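Local coordinates for protein DNA-entry nuclease (Competence-specific nuclease) (Streptococcus agalactiae ILRI112, PDB 4QH0) that probably cleaves DNA without sequence specificity, as a competence-specific DNA-entry nuclease of the His-Me finger clan, and holds a magnesium ion, at residues 67-72 and 169-174. The protein carries 1 engineered substitution. Numbering follows the deposited sequence.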
loop_
_atom_site.group_PDB
_atom_site.type_symbol
_atom_site.label_atom_id
_atom_site.label_comp_id
_atom_site.label_asym_id
_atom_site.label_seq_id
_atom_site.Cartn_x
_atom_site.Cartn_y
_atom_site.Cartn_z
ATOM N N ASN A 67 -9.139 -0.312 6.160
ATOM C CA ASN A 67 -10.357 -0.103 5.384
ATOM C C ASN A 67 -10.740 1.365 5.328
ATOM O O ASN A 67 -10.484 2.122 6.262
ATOM C CB ASN A 67 -11.523 -0.890 5.982
ATOM C CG ASN A 67 -11.500 -2.350 5.592
ATOM O OD1 ASN A 67 -11.947 -2.717 4.507
ATOM N ND2 ASN A 67 -10.987 -3.194 6.477
ATOM N N ALA A 68 -11.371 1.759 4.230
ATOM C CA ALA A 68 -11.830 3.130 4.079
ATOM C C ALA A 68 -12.962 3.236 3.066
ATOM O O ALA A 68 -13.094 2.398 2.174
ATOM C CB ALA A 68 -10.670 4.022 3.665
ATOM N N MET A 69 -13.789 4.262 3.240
ATOM C CA MET A 69 -14.722 4.702 2.214
ATOM C C MET A 69 -14.317 6.121 1.851
ATOM O O MET A 69 -14.264 6.996 2.713
ATOM C CB MET A 69 -16.163 4.680 2.720
ATOM C CG MET A 69 -17.193 4.965 1.630
ATOM S SD MET A 69 -17.261 3.636 0.418
ATOM C CE MET A 69 -18.737 4.054 -0.501
ATOM N N LEU A 70 -14.029 6.339 0.574
ATOM C CA LEU A 70 -13.392 7.569 0.132
ATOM C C LEU A 70 -14.338 8.447 -0.665
ATOM O O LEU A 70 -14.979 7.982 -1.605
ATOM C CB LEU A 70 -12.175 7.234 -0.730
ATOM C CG LEU A 70 -11.125 6.320 -0.103
ATOM C CD1 LEU A 70 -10.015 6.061 -1.106
ATOM C CD2 LEU A 70 -10.566 6.923 1.178
ATOM N N ASP A 71 -14.423 9.718 -0.281
ATOM C CA ASP A 71 -15.115 10.721 -1.082
ATOM C C ASP A 71 -14.532 12.110 -0.813
ATOM O O ASP A 71 -13.492 12.237 -0.173
ATOM C CB ASP A 71 -16.633 10.685 -0.845
ATOM C CG ASP A 71 -17.021 10.966 0.596
ATOM O OD1 ASP A 71 -16.295 11.699 1.297
ATOM O OD2 ASP A 71 -18.077 10.454 1.027
ATOM N N ARG A 72 -15.208 13.145 -1.297
ATOM C CA ARG A 72 -14.668 14.497 -1.237
ATOM C C ARG A 72 -14.695 15.101 0.168
ATOM O O ARG A 72 -14.078 16.138 0.402
ATOM C CB ARG A 72 -15.413 15.407 -2.220
ATOM C CG ARG A 72 -14.991 15.225 -3.674
ATOM C CD ARG A 72 -15.877 16.019 -4.619
ATOM N NE ARG A 72 -15.304 16.110 -5.958
ATOM C CZ ARG A 72 -15.883 16.731 -6.983
ATOM N NH1 ARG A 72 -17.061 17.320 -6.834
ATOM N NH2 ARG A 72 -15.279 16.764 -8.162
ATOM N N ARG A 169 -17.590 7.797 -5.188
ATOM C CA ARG A 169 -17.308 7.266 -3.859
ATOM C C ARG A 169 -16.677 5.887 -4.006
ATOM O O ARG A 169 -17.222 5.024 -4.692
ATOM C CB ARG A 169 -18.590 7.181 -3.029
ATOM C CG ARG A 169 -19.424 8.451 -3.073
ATOM C CD ARG A 169 -20.509 8.468 -2.004
ATOM N NE ARG A 169 -19.949 8.592 -0.658
ATOM C CZ ARG A 169 -20.088 7.702 0.322
ATOM N NH1 ARG A 169 -20.783 6.584 0.150
ATOM N NH2 ARG A 169 -19.526 7.942 1.498
ATOM N N VAL A 170 -15.534 5.688 -3.357
ATOM C CA VAL A 170 -14.721 4.494 -3.561
ATOM C C VAL A 170 -14.483 3.745 -2.256
ATOM O O VAL A 170 -13.888 4.279 -1.323
ATOM C CB VAL A 170 -13.358 4.867 -4.182
ATOM C CG1 VAL A 170 -12.492 3.627 -4.389
ATOM C CG2 VAL A 170 -13.564 5.586 -5.502
ATOM N N ARG A 171 -14.959 2.506 -2.198
ATOM C CA ARG A 171 -14.625 1.617 -1.095
ATOM C C ARG A 171 -13.220 1.090 -1.336
ATOM O O ARG A 171 -12.881 0.693 -2.450
ATOM C CB ARG A 171 -15.623 0.464 -1.006
ATOM C CG ARG A 171 -15.452 -0.416 0.220
ATOM C CD ARG A 171 -15.735 0.334 1.511
ATOM N NE ARG A 171 -15.829 -0.583 2.643
ATOM C CZ ARG A 171 -14.784 -1.142 3.247
ATOM N NH1 ARG A 171 -13.550 -0.877 2.840
ATOM N NH2 ARG A 171 -14.974 -1.969 4.265
ATOM N N TYR A 172 -12.412 1.080 -0.284
ATOM C CA TYR A 172 -10.979 0.888 -0.426
ATOM C C TYR A 172 -10.450 0.027 0.709
ATOM O O TYR A 172 -10.872 0.168 1.856
ATOM C CB TYR A 172 -10.308 2.265 -0.423
ATOM C CG TYR A 172 -8.842 2.305 -0.811
ATOM C CD1 TYR A 172 -8.369 1.631 -1.929
ATOM C CD2 TYR A 172 -7.942 3.062 -0.075
ATOM C CE1 TYR A 172 -7.033 1.686 -2.284
ATOM C CE2 TYR A 172 -6.608 3.126 -0.422
ATOM C CZ TYR A 172 -6.158 2.441 -1.527
ATOM O OH TYR A 172 -4.827 2.514 -1.862
ATOM N N ARG A 173 -9.535 -0.877 0.379
ATOM C CA ARG A 173 -8.902 -1.721 1.384
ATOM C C ARG A 173 -7.444 -1.984 1.043
ATOM O O ARG A 173 -7.114 -2.370 -0.079
ATOM C CB ARG A 173 -9.644 -3.050 1.529
ATOM C CG ARG A 173 -9.094 -3.941 2.632
ATOM C CD ARG A 173 -9.852 -5.252 2.718
ATOM N NE ARG A 173 -11.138 -5.110 3.393
ATOM C CZ ARG A 173 -12.017 -6.097 3.543
ATOM N NH1 ARG A 173 -11.750 -7.305 3.059
ATOM N NH2 ARG A 173 -13.162 -5.878 4.175
ATOM N N VAL A 174 -6.582 -1.778 2.033
ATOM C CA VAL A 174 -5.148 -1.977 1.874
ATOM C C VAL A 174 -4.632 -2.887 2.980
ATOM O O VAL A 174 -4.747 -2.567 4.164
ATOM C CB VAL A 174 -4.396 -0.636 1.893
ATOM C CG1 VAL A 174 -2.892 -0.861 1.778
ATOM C CG2 VAL A 174 -4.883 0.245 0.757
#
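Asn67 opens the contact by offering one amide oxygen to two arginines. Its OD1 accepts a nearly straight bond from Arg173 NE (2.8 Å, 174°) and is gripped end-on by Arg171, with NH1 at 3.0 Å in the carbonyl plane on a lone pair and NH2 above that plane. The amide, almost perpendicular to both guanidinium groups, thus takes three donors without adding a charge. Ala68 and Tyr172 form a hydrogen-bonded antiparallel pair; the small methyl lies near Tyr172 CB, while the ring leads away and Tyr172 touches Glu157 of helix 153-164. On the face of Asn67, Met69 bends at chi2 (68°), its flexible thioether laying SD 3.6 Å from Arg171 CA and CE against Arg169 NH1; it also touches Tyr52. Leu70 pairs with Val170 through both backbone bonds, and its CD1 lies 3.8 Å from Tyr172 CD2, apolar bulk packed against the helix. Past the strand, Asp71 OD2 forms a salt bridge with Arg169, meeting NE and NH2 (2.9 Å) on its anti side; NH2 also bonds Val49 O, and Asp71 OD1 bonds Thr73. One face of this antiparallel pair, next to edge strand 52-54, thus seats the helix; on the other Asn67 gathers two arginines, and the salt bridge closes the end.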